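WbmS, polysaccharide deacetylase involved in O-antigen biosynthesis (Bordetella bronchiseptica, PDB 3HFT) probably removes acetyl groups from a polysaccharide during O-antigen biosynthesis, as a putative zinc-dependent hydrolase of the polysaccharide deacetylase family. Local coordinates at residues I210-N215 with G244-L249. Numbering follows the deposited sequence.
Sequences IHVYMN and GSRTFL. With EDO (1,2-ethanediol), chain D.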
loop_
_atom_site.group_PDB
_atom_site.type_symbol
_atom_site.label_atom_id
_atom_site.label_comp_id
_atom_site.label_asym_id
_atom_site.label_seq_id
_atom_site.Cartn_x
_atom_site.Cartn_y
_atom_site.Cartn_z
ATOM N N ILE A 210 -2.740 4.000 23.497
ATOM C CA ILE A 210 -1.983 3.164 24.427
ATOM C C ILE A 210 -0.518 3.602 24.485
ATOM O O ILE A 210 0.066 3.671 25.567
ATOM C CB ILE A 210 -2.119 1.626 24.137
ATOM C CG1 ILE A 210 -1.602 0.833 25.349
ATOM C CG2 ILE A 210 -1.408 1.183 22.784
ATOM C CD1 ILE A 210 -2.349 1.144 26.724
ATOM N N HIS A 211 0.074 3.929 23.352
ATOM C CA HIS A 211 1.494 4.330 23.384
ATOM C C HIS A 211 1.674 5.738 23.887
ATOM O O HIS A 211 2.672 6.054 24.534
ATOM C CB HIS A 211 2.167 4.125 22.030
ATOM C CG HIS A 211 2.187 2.701 21.594
ATOM N ND1 HIS A 211 2.590 1.688 22.428
ATOM C CD2 HIS A 211 1.811 2.113 20.437
ATOM C CE1 HIS A 211 2.488 0.535 21.793
ATOM N NE2 HIS A 211 2.024 0.767 20.578
ATOM N N VAL A 212 0.709 6.606 23.608
ATOM C CA VAL A 212 0.765 7.973 24.168
ATOM C C VAL A 212 0.623 7.866 25.694
ATOM O O VAL A 212 1.336 8.507 26.439
ATOM C CB VAL A 212 -0.322 8.894 23.531
ATOM C CG1 VAL A 212 -0.364 10.289 24.190
ATOM C CG2 VAL A 212 -0.070 9.013 21.989
ATOM N N TYR A 213 -0.304 7.049 26.166
ATOM C CA TYR A 213 -0.486 6.877 27.604
ATOM C C TYR A 213 0.763 6.355 28.319
ATOM O O TYR A 213 1.118 6.848 29.382
ATOM C CB TYR A 213 -1.666 5.942 27.890
ATOM C CG TYR A 213 -2.125 6.035 29.321
ATOM C CD1 TYR A 213 -3.063 6.999 29.718
ATOM C CD2 TYR A 213 -1.596 5.207 30.295
ATOM C CE1 TYR A 213 -3.479 7.102 31.021
ATOM C CE2 TYR A 213 -1.988 5.340 31.613
ATOM C CZ TYR A 213 -2.935 6.283 31.957
ATOM O OH TYR A 213 -3.351 6.384 33.251
HETATM N N MSE A 214 1.410 5.347 27.755
HETATM C CA MSE A 214 2.594 4.735 28.394
HETATM C C MSE A 214 3.903 5.382 27.965
HETATM O O MSE A 214 4.956 4.993 28.458
HETATM C CB MSE A 214 2.698 3.239 28.052
HETATM C CG MSE A 214 1.423 2.430 28.392
HETATM SE SE MSE A 214 1.758 0.526 28.113
HETATM C CE MSE A 214 2.535 0.394 29.315
ATOM N N ASN A 215 3.840 6.336 27.039
ATOM C CA ASN A 215 5.046 6.998 26.517
ATOM C C ASN A 215 6.011 5.963 25.988
ATOM O O ASN A 215 7.226 6.032 26.194
ATOM C CB ASN A 215 5.708 7.892 27.556
ATOM C CG ASN A 215 6.863 8.727 26.981
ATOM O OD1 ASN A 215 6.829 9.155 25.821
ATOM N ND2 ASN A 215 7.880 8.962 27.802
ATOM N N GLY A 244 9.792 9.115 24.699
ATOM C CA GLY A 244 9.012 8.092 24.034
ATOM C C GLY A 244 7.942 8.743 23.180
ATOM O O GLY A 244 8.035 9.947 22.863
ATOM N N SER A 245 6.915 7.970 22.853
ATOM C CA SER A 245 5.812 8.410 21.985
ATOM C C SER A 245 5.090 9.633 22.516
ATOM O O SER A 245 4.718 10.517 21.746
ATOM C CB SER A 245 4.801 7.278 21.778
ATOM O OG SER A 245 5.408 6.165 21.111
ATOM N N ARG A 246 4.898 9.704 23.828
ATOM C CA ARG A 246 4.196 10.817 24.447
ATOM C C ARG A 246 5.026 12.096 24.399
ATOM O O ARG A 246 4.530 13.161 24.024
ATOM C CB ARG A 246 3.873 10.502 25.903
ATOM C CG ARG A 246 2.942 11.481 26.579
ATOM C CD ARG A 246 2.851 11.141 28.058
ATOM N NE ARG A 246 1.815 11.905 28.726
ATOM C CZ ARG A 246 0.512 11.632 28.688
ATOM N NH1 ARG A 246 0.048 10.634 27.997
ATOM N NH2 ARG A 246 -0.340 12.399 29.328
ATOM N N THR A 247 6.292 12.009 24.775
ATOM C CA THR A 247 7.136 13.199 24.774
ATOM C C THR A 247 7.401 13.671 23.331
ATOM O O THR A 247 7.495 14.859 23.089
ATOM C CB THR A 247 8.428 13.000 25.549
ATOM O OG1 THR A 247 9.183 11.960 24.952
ATOM C CG2 THR A 247 8.152 12.693 27.038
ATOM N N PHE A 248 7.451 12.748 22.373
ATOM C CA PHE A 248 7.598 13.108 20.961
ATOM C C PHE A 248 6.380 13.938 20.538
ATOM O O PHE A 248 6.512 14.983 19.923
ATOM C CB PHE A 248 7.721 11.828 20.149
ATOM C CG PHE A 248 7.781 12.003 18.644
ATOM C CD1 PHE A 248 6.632 11.961 17.879
ATOM C CD2 PHE A 248 9.001 12.110 17.988
ATOM C CE1 PHE A 248 6.693 12.050 16.512
ATOM C CE2 PHE A 248 9.060 12.192 16.615
ATOM C CZ PHE A 248 7.900 12.161 15.877
ATOM N N LEU A 249 5.189 13.454 20.879
ATOM C CA LEU A 249 3.956 14.161 20.519
ATOM C C LEU A 249 3.886 15.482 21.225
ATOM O O LEU A 249 3.504 16.489 20.628
ATOM C CB LEU A 249 2.745 13.315 20.908
ATOM C CG LEU A 249 1.363 13.929 20.707
ATOM C CD1 LEU A 249 1.088 14.370 19.257
ATOM C CD2 LEU A 249 0.307 12.889 21.200
HETATM C C1 EDO D . 0.170 -1.822 18.934
HETATM O O1 EDO D . 1.466 -1.237 18.782
HETATM C C2 EDO D . -0.869 -0.721 19.173
HETATM O O2 EDO D . -2.183 -1.161 18.788
#
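Asn-215, where helix 209-214 ends, meets the first turn of helix 245-256, and two short helix segments thereby join at 91°, their axes 7.8 Å apart. It is a worked example of one helix C-terminus paired with the N-terminus of another. Asn-215, with positive phi, is the C-prime residue of the Schellman motif that ends the first helix.

Among the polar contacts, Thr-247 N donates to Asn-215 OD1 over 3.1 Å, and Arg-246 N adds a weak, bent bond; the exact place of this oxygen is less sure. With CG anti to the backbone N (chi1 -173°), the Asn-215 side chain crosses that of Arg-246 at about a right angle, its CG lying 3.6 Å from Arg-246 CB. Its ND2 bonds to the carbonyls of Ser-242 and Asn-240. Gly-244, the N-cap residue, donates from its N to Thr-247 OG1 at 2.9 Å, while its CA makes a C-H...O contact with Asn-215 O.

Arg-246 supplies a side-chain to backbone hydrogen bond. Its chain, extended from CG to NE, runs past Val-212 O, to which Arg-246 NH1 donates at 2.9 Å and 160°. The carbonyl oxygen lies in the guanidinium plane, yet NH1 sits above the carbonyl plane.

Apolar packing is slighter: Val-212 CG2 meets Leu-249 CD2 at 4.0 Å, and both residues rest on Phe-207 of strand 203-207, the parallel-sheet strand that helix 209-214 follows. Nearby, His-211 NE2 bonds to a 1,2-ethanediol, probably from the crystallisation liquor, that is also hydrogen-bonded to the zinc ligand Asp-46.

The chemistry implies that Arg-246 NH1 joins Val-212 O to the carboxylate of Asp-55 on helix 50-63, its salt-bridge partner, while Asn-215 probably serves N-H groups at the start of helix 245-256, through an oxygen less surely placed.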